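Local atomic coordinates of adenosylmethionine-8-amino-7-oxononanoate aminotransferase (Methanocaldococcus jannaschii, PDB entry 6ZHK), a protein that probably transfers the amino group of S-adenosyl-L-methionine to 7-keto-8-aminopelargonic acid in biotin biosynthesis, using pyridoxal 5'-phosphate. Residues 55-60 with 427-432; 110-115 with 292-297. One frame throughout, in Å; residues are numbered along the deposited sequence.

Contact 1 joins 55-60 to 427-432 in the small four-stranded sheet. Contact 2 joins 110-115 to 292-297 beside edge strand 115-119 of the large mixed sheet of the class-III aminotransferase fold. Their centres are 34 Å apart, across the middle of the molecule, and their nearest atoms about 19 Å apart. Both segments of contact 2 fall between those of contact 1 in sequence. Contact 1 holds Arg431, predicted to bind substrate, and its Val59 side chain is about 10 Å from that of Lys301, the predicted cofactor lysine, with none attached here. In contact 2, Pro110 and Leu113 bind a magnesium ion, and the Leu297 side chain is about 7 Å from that of Asp268, predicted to bind cofactor. Both touch the second subunit.

Contact 1: 55-60 with 427-432; sequences YLDAVS and GIYMRP
Leu56 bonds to Gly427 and Tyr429, on either side of Ile428, the pattern of a parallel beta bridge. It joins strand 428-429 to strand 54-57 at the edge of a small mixed sheet. Leu56 N gives its hydrogen to Gly427 O at 2.8 Å. Leu56 O takes one from Tyr429 N at 2.9 Å, and this bond is nearly straight (171°). Beyond the strand, Ala58 N reaches Tyr429 O at 3.1 Å. That bond is bent at the hydrogen (140°); the donor lies in the carbonyl plane.

Side chains pack on both faces of the pairing. Asp57 and Tyr429 point the same way from one face; with CG anti to the backbone N (chi1 172°), the Tyr429 ring lies beside the carboxylate. Asp57 OD1 lies in the ring plane, at the edge near CD2. Val59 crosses Tyr429 at about a right angle, its CG2 3.6 Å from Tyr429 CE2. The other methyl, Val59 CG1, lies against Arg431 N, a buried polar atom with no partner in the model. On the Leu56 and Ile428 face, Ile428 CG2 touches Ala58 CB at 3.7 Å and its CG1 meets Leu56 CB.

An inverse gamma turn centred on Asp57, then a type I turn from Asp57 to Ser60, bend the chain so that Val59 points back at 427-432. Asp57 OD2 is held by Ser61 OG and His69 NE2. Helix 447-463 packs on Ile428 through Tyr452, Leu453 and Ala456. Arg431, predicted to bind substrate, bonds through NH2 to Tyr25 O and packs on Gly92 of the second subunit. At the other end, Gly427 has positive phi and closes helix 415-425 with a Schellman motif. Next to it, Ile428 N lies at the edge of the Tyr55 ring, 4.1 Å from Tyr55 CD1.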
loop_
_atom_site.group_PDB
_atom_site.type_symbol
_atom_site.label_atom_id
_atom_site.label_comp_id
_atom_site.label_asym_id
_atom_site.label_seq_id
_atom_site.Cartn_x
_atom_site.Cartn_y
_atom_site.Cartn_z
ATOM N N TYR A 55 -26.470 -9.474 -6.044
ATOM C CA TYR A 55 -26.118 -8.537 -7.095
ATOM C C TYR A 55 -24.968 -9.087 -7.918
ATOM O O TYR A 55 -23.951 -9.472 -7.349
ATOM C CB TYR A 55 -25.762 -7.196 -6.462
ATOM C CG TYR A 55 -26.917 -6.640 -5.668
ATOM C CD1 TYR A 55 -27.916 -5.909 -6.303
ATOM C CD2 TYR A 55 -27.009 -6.847 -4.304
ATOM C CE1 TYR A 55 -29.018 -5.429 -5.601
ATOM C CE2 TYR A 55 -28.083 -6.331 -3.584
ATOM C CZ TYR A 55 -29.068 -5.602 -4.230
ATOM O OH TYR A 55 -30.147 -5.105 -3.545
ATOM N N LEU A 56 -25.161 -9.207 -9.236
ATOM C CA LEU A 56 -24.069 -9.637 -10.090
ATOM C C LEU A 56 -22.935 -8.608 -9.989
ATOM O O LEU A 56 -23.158 -7.422 -10.217
ATOM C CB LEU A 56 -24.602 -9.705 -11.522
ATOM C CG LEU A 56 -23.633 -10.185 -12.604
ATOM C CD1 LEU A 56 -23.216 -11.627 -12.353
ATOM C CD2 LEU A 56 -24.356 -10.129 -13.939
ATOM N N ASP A 57 -21.713 -9.081 -9.774
ATOM C CA ASP A 57 -20.595 -8.146 -9.585
ATOM C C ASP A 57 -20.013 -7.750 -10.953
ATOM O O ASP A 57 -18.988 -8.257 -11.398
ATOM C CB ASP A 57 -19.560 -8.812 -8.697
ATOM C CG ASP A 57 -18.457 -7.878 -8.190
ATOM O OD1 ASP A 57 -18.402 -6.694 -8.625
ATOM O OD2 ASP A 57 -17.669 -8.370 -7.391
ATOM N N ALA A 58 -20.694 -6.829 -11.612
ATOM C CA ALA A 58 -20.450 -6.545 -13.022
ATOM C C ALA A 58 -19.180 -5.692 -13.166
ATOM O O ALA A 58 -18.678 -5.603 -14.280
ATOM C CB ALA A 58 -21.668 -5.829 -13.599
ATOM N N VAL A 59 -18.638 -5.172 -12.042
ATOM C CA VAL A 59 -17.358 -4.464 -12.073
ATOM C C VAL A 59 -16.258 -5.216 -11.309
ATOM O O VAL A 59 -15.183 -4.646 -10.993
ATOM C CB VAL A 59 -17.483 -2.986 -11.657
ATOM C CG1 VAL A 59 -18.220 -2.130 -12.702
ATOM C CG2 VAL A 59 -18.089 -2.795 -10.243
ATOM N N SER A 60 -16.540 -6.464 -10.934
ATOM C CA SER A 60 -15.553 -7.295 -10.250
ATOM C C SER A 60 -14.984 -6.620 -9.023
ATOM O O SER A 60 -13.791 -6.735 -8.781
ATOM C CB SER A 60 -14.444 -7.664 -11.210
ATOM O OG SER A 60 -14.961 -8.552 -12.188
ATOM N N GLY A 427 -30.722 -6.357 -10.027
ATOM C CA GLY A 427 -29.848 -7.361 -9.416
ATOM C C GLY A 427 -28.411 -7.305 -9.974
ATOM O O GLY A 427 -27.741 -8.329 -10.014
ATOM N N ILE A 428 -27.954 -6.108 -10.405
ATOM C CA ILE A 428 -26.617 -5.930 -10.950
ATOM C C ILE A 428 -25.942 -4.736 -10.277
ATOM O O ILE A 428 -26.504 -3.625 -10.185
ATOM C CB ILE A 428 -26.659 -5.693 -12.478
ATOM C CG1 ILE A 428 -27.224 -6.906 -13.219
ATOM C CG2 ILE A 428 -25.237 -5.246 -12.966
ATOM C CD1 ILE A 428 -27.622 -6.617 -14.678
ATOM N N TYR A 429 -24.665 -4.921 -9.888
ATOM C CA TYR A 429 -23.880 -3.874 -9.274
ATOM C C TYR A 429 -22.918 -3.383 -10.351
ATOM O O TYR A 429 -22.103 -4.165 -10.869
ATOM C CB TYR A 429 -23.025 -4.408 -8.106
ATOM C CG TYR A 429 -22.056 -3.354 -7.604
ATOM C CD1 TYR A 429 -22.492 -2.092 -7.219
ATOM C CD2 TYR A 429 -20.707 -3.647 -7.502
ATOM C CE1 TYR A 429 -21.600 -1.103 -6.777
ATOM C CE2 TYR A 429 -19.806 -2.697 -7.034
ATOM C CZ TYR A 429 -20.255 -1.429 -6.679
ATOM O OH TYR A 429 -19.279 -0.527 -6.340
ATOM N N MET A 430 -23.020 -2.091 -10.678
ATOM C CA MET A 430 -22.115 -1.465 -11.599
ATOM C C MET A 430 -21.699 -0.120 -11.010
ATOM O O MET A 430 -22.574 0.618 -10.541
ATOM C CB MET A 430 -22.850 -1.277 -12.938
ATOM C CG MET A 430 -21.980 -0.669 -14.061
ATOM S SD MET A 430 -21.741 1.132 -14.020
ATOM C CE MET A 430 -23.389 1.841 -14.189
ATOM N N ARG A 431 -20.371 0.158 -10.975
ATOM C CA ARG A 431 -19.874 1.482 -10.595
ATOM C C ARG A 431 -19.407 2.229 -11.842
ATOM O O ARG A 431 -18.491 1.771 -12.517
ATOM C CB ARG A 431 -18.700 1.436 -9.597
ATOM C CG ARG A 431 -18.277 2.826 -9.136
ATOM C CD ARG A 431 -17.170 2.735 -8.095
ATOM N NE ARG A 431 -16.606 4.028 -7.733
ATOM C CZ ARG A 431 -17.069 4.807 -6.748
ATOM N NH1 ARG A 431 -18.156 4.471 -6.035
ATOM N NH2 ARG A 431 -16.437 5.935 -6.514
ATOM N N PRO A 432 -19.970 3.424 -12.152
ATOM C CA PRO A 432 -19.561 4.152 -13.342
ATOM C C PRO A 432 -18.416 5.101 -13.022
ATOM O O PRO A 432 -18.053 5.306 -11.857
ATOM C CB PRO A 432 -20.868 4.914 -13.610
ATOM C CG PRO A 432 -21.282 5.389 -12.195
ATOM C CD PRO A 432 -21.003 4.130 -11.370
#

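Contact 2: 110-115 with 292-297; sequences PKHLTK and EKPDIL. With MG (magnesium ion), chain C.
The His112 ring lies between Glu292 and its own neighbour Leu113. Glu292 CB makes a CH-pi contact on one face, 4.2 Å from the ring centroid, and Leu113 CG lies over the opposite face. Glu292 O also lies over the Glu292 face, 3.3 Å from His112 CD2. With CG between backbone N and carbonyl carbon (chi1 59°), the ring turns toward 292-294. At the ring edge, His112 NE2 donates to Pro294 O at 2.8 Å. The oxygen is in the ring plane, but NE2 stands above the carbonyl plane and the bond is bent (138°). A phenylalanine here would probably leave Pro294 O without this donor and the ring held by packing alone. Leu113 CD2 meets Pro294 O, at 3.5 Å, while its CD1 touches Leu297 CB at 3.7 Å.

A type I turn from Pro110 to Leu113 directs two carbonyls at a magnesium ion. Pro110 O and Leu113 O each bind it at 2.2 Å, with a water, Val106 O and Thr109 OG1 as other ligands.

The metal-bound loop links helix 96-108 to strand 115-119. Glu292 ends helix 286-291 in a Schellman motif, and the chain then enters strand 296-299. Strand 311-315 separates 115-119 from 296-299 in the large sheet.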
loop_
_atom_site.group_PDB
_atom_site.type_symbol
_atom_site.label_atom_id
_atom_site.label_comp_id
_atom_site.label_asym_id
_atom_site.label_seq_id
_atom_site.Cartn_x
_atom_site.Cartn_y
_atom_site.Cartn_z
ATOM N N PRO A 110 6.680 -12.301 -19.876
ATOM C CA PRO A 110 7.754 -12.246 -20.870
ATOM C C PRO A 110 9.141 -12.563 -20.292
ATOM O O PRO A 110 9.459 -12.346 -19.097
ATOM C CB PRO A 110 7.638 -10.831 -21.483
ATOM C CG PRO A 110 6.119 -10.560 -21.375
ATOM C CD PRO A 110 5.721 -11.203 -20.040
ATOM N N LYS A 111 9.936 -13.140 -21.215
ATOM C CA LYS A 111 11.167 -13.757 -20.783
ATOM C C LYS A 111 12.197 -12.747 -20.316
ATOM O O LYS A 111 13.093 -13.161 -19.608
ATOM C CB LYS A 111 11.757 -14.693 -21.847
ATOM C CG LYS A 111 11.282 -16.140 -21.667
ATOM C CD LYS A 111 9.794 -16.338 -21.959
ATOM C CE LYS A 111 8.969 -16.798 -20.765
ATOM N NZ LYS A 111 7.543 -16.359 -20.806
ATOM N N HIS A 112 12.096 -11.474 -20.728
ATOM C CA HIS A 112 13.101 -10.513 -20.292
ATOM C C HIS A 112 12.769 -10.021 -18.879
ATOM O O HIS A 112 13.578 -9.302 -18.313
ATOM C CB HIS A 112 13.227 -9.305 -21.225
ATOM C CG HIS A 112 11.952 -8.544 -21.364
ATOM N ND1 HIS A 112 10.892 -9.034 -22.092
ATOM C CD2 HIS A 112 11.555 -7.351 -20.866
ATOM C CE1 HIS A 112 9.878 -8.191 -22.020
ATOM N NE2 HIS A 112 10.253 -7.148 -21.274
ATOM N N LEU A 113 11.599 -10.406 -18.361
ATOM C CA LEU A 113 11.249 -9.954 -17.002
ATOM C C LEU A 113 11.495 -11.116 -16.044
ATOM O O LEU A 113 10.789 -12.151 -16.058
ATOM C CB LEU A 113 9.791 -9.480 -16.943
ATOM C CG LEU A 113 9.412 -8.319 -17.879
ATOM C CD1 LEU A 113 7.898 -8.115 -17.995
ATOM C CD2 LEU A 113 10.041 -7.005 -17.406
ATOM N N THR A 114 12.523 -10.902 -15.203
ATOM C CA THR A 114 13.220 -11.962 -14.501
ATOM C C THR A 114 13.314 -11.684 -13.005
ATOM O O THR A 114 13.883 -12.502 -12.267
ATOM C CB THR A 114 14.643 -12.097 -15.056
ATOM O OG1 THR A 114 15.200 -10.788 -15.113
ATOM C CG2 THR A 114 14.660 -12.676 -16.458
ATOM N N LYS A 115 12.846 -10.526 -12.549
ATOM C CA LYS A 115 13.020 -10.225 -11.116
ATOM C C LYS A 115 11.697 -9.684 -10.581
ATOM O O LYS A 115 10.962 -9.051 -11.343
ATOM C CB LYS A 115 14.093 -9.158 -10.920
ATOM C CG LYS A 115 15.522 -9.653 -11.270
ATOM C CD LYS A 115 15.982 -10.717 -10.297
ATOM C CE LYS A 115 17.413 -11.182 -10.526
ATOM N NZ LYS A 115 17.455 -12.252 -11.549
ATOM N N GLU A 292 11.976 -6.632 -26.054
ATOM C CA GLU A 292 12.284 -6.777 -24.638
ATOM C C GLU A 292 11.712 -5.566 -23.902
ATOM O O GLU A 292 12.384 -5.010 -23.047
ATOM C CB GLU A 292 13.781 -7.055 -24.383
ATOM C CG GLU A 292 14.166 -8.434 -24.924
ATOM C CD GLU A 292 15.640 -8.770 -24.956
ATOM O OE1 GLU A 292 16.351 -8.356 -24.044
ATOM O OE2 GLU A 292 16.046 -9.492 -25.889
ATOM N N LYS A 293 10.463 -5.179 -24.248
ATOM C CA LYS A 293 9.802 -4.107 -23.510
ATOM C C LYS A 293 8.479 -4.637 -23.009
ATOM O O LYS A 293 7.882 -5.535 -23.620
ATOM C CB LYS A 293 9.568 -2.920 -24.434
ATOM C CG LYS A 293 10.859 -2.252 -24.872
ATOM C CD LYS A 293 11.400 -1.381 -23.748
ATOM C CE LYS A 293 12.728 -0.742 -24.076
ATOM N NZ LYS A 293 13.831 -1.629 -23.613
ATOM N N PRO A 294 7.939 -4.131 -21.884
ATOM C CA PRO A 294 8.533 -3.051 -21.107
ATOM C C PRO A 294 9.720 -3.507 -20.274
ATOM O O PRO A 294 9.845 -4.680 -19.966
ATOM C CB PRO A 294 7.403 -2.727 -20.120
ATOM C CG PRO A 294 6.746 -4.085 -19.844
ATOM C CD PRO A 294 6.746 -4.684 -21.269
ATOM N N ASP A 295 10.498 -2.528 -19.787
ATOM C CA ASP A 295 11.596 -2.785 -18.879
ATOM C C ASP A 295 11.091 -3.087 -17.487
ATOM O O ASP A 295 11.711 -3.858 -16.751
ATOM C CB ASP A 295 12.498 -1.546 -18.781
ATOM C CG ASP A 295 13.061 -1.236 -20.145
ATOM O OD1 ASP A 295 13.973 -2.006 -20.554
ATOM O OD2 ASP A 295 12.533 -0.311 -20.804
ATOM N N ILE A 296 9.951 -2.516 -17.157
ATOM C CA ILE A 296 9.371 -2.747 -15.842
ATOM C C ILE A 296 7.868 -2.915 -16.054
ATOM O O ILE A 296 7.275 -2.160 -16.782
ATOM C CB ILE A 296 9.626 -1.561 -14.887
ATOM C CG1 ILE A 296 11.102 -1.168 -14.796
ATOM C CG2 ILE A 296 9.017 -1.822 -13.520
ATOM C CD1 ILE A 296 11.353 -0.107 -13.690
ATOM N N LEU A 297 7.286 -3.928 -15.424
ATOM C CA LEU A 297 5.882 -4.327 -15.502
ATOM C C LEU A 297 5.312 -4.229 -14.081
ATOM O O LEU A 297 5.846 -4.878 -13.193
ATOM C CB LEU A 297 5.804 -5.782 -15.990
ATOM C CG LEU A 297 4.375 -6.397 -15.981
ATOM C CD1 LEU A 297 3.490 -5.600 -16.955
ATOM C CD2 LEU A 297 4.423 -7.886 -16.332
HETATM MG MG MG C . 9.338 -13.395 -17.152
HETATM O O HOH W 1 10.939 -14.724 -17.575
#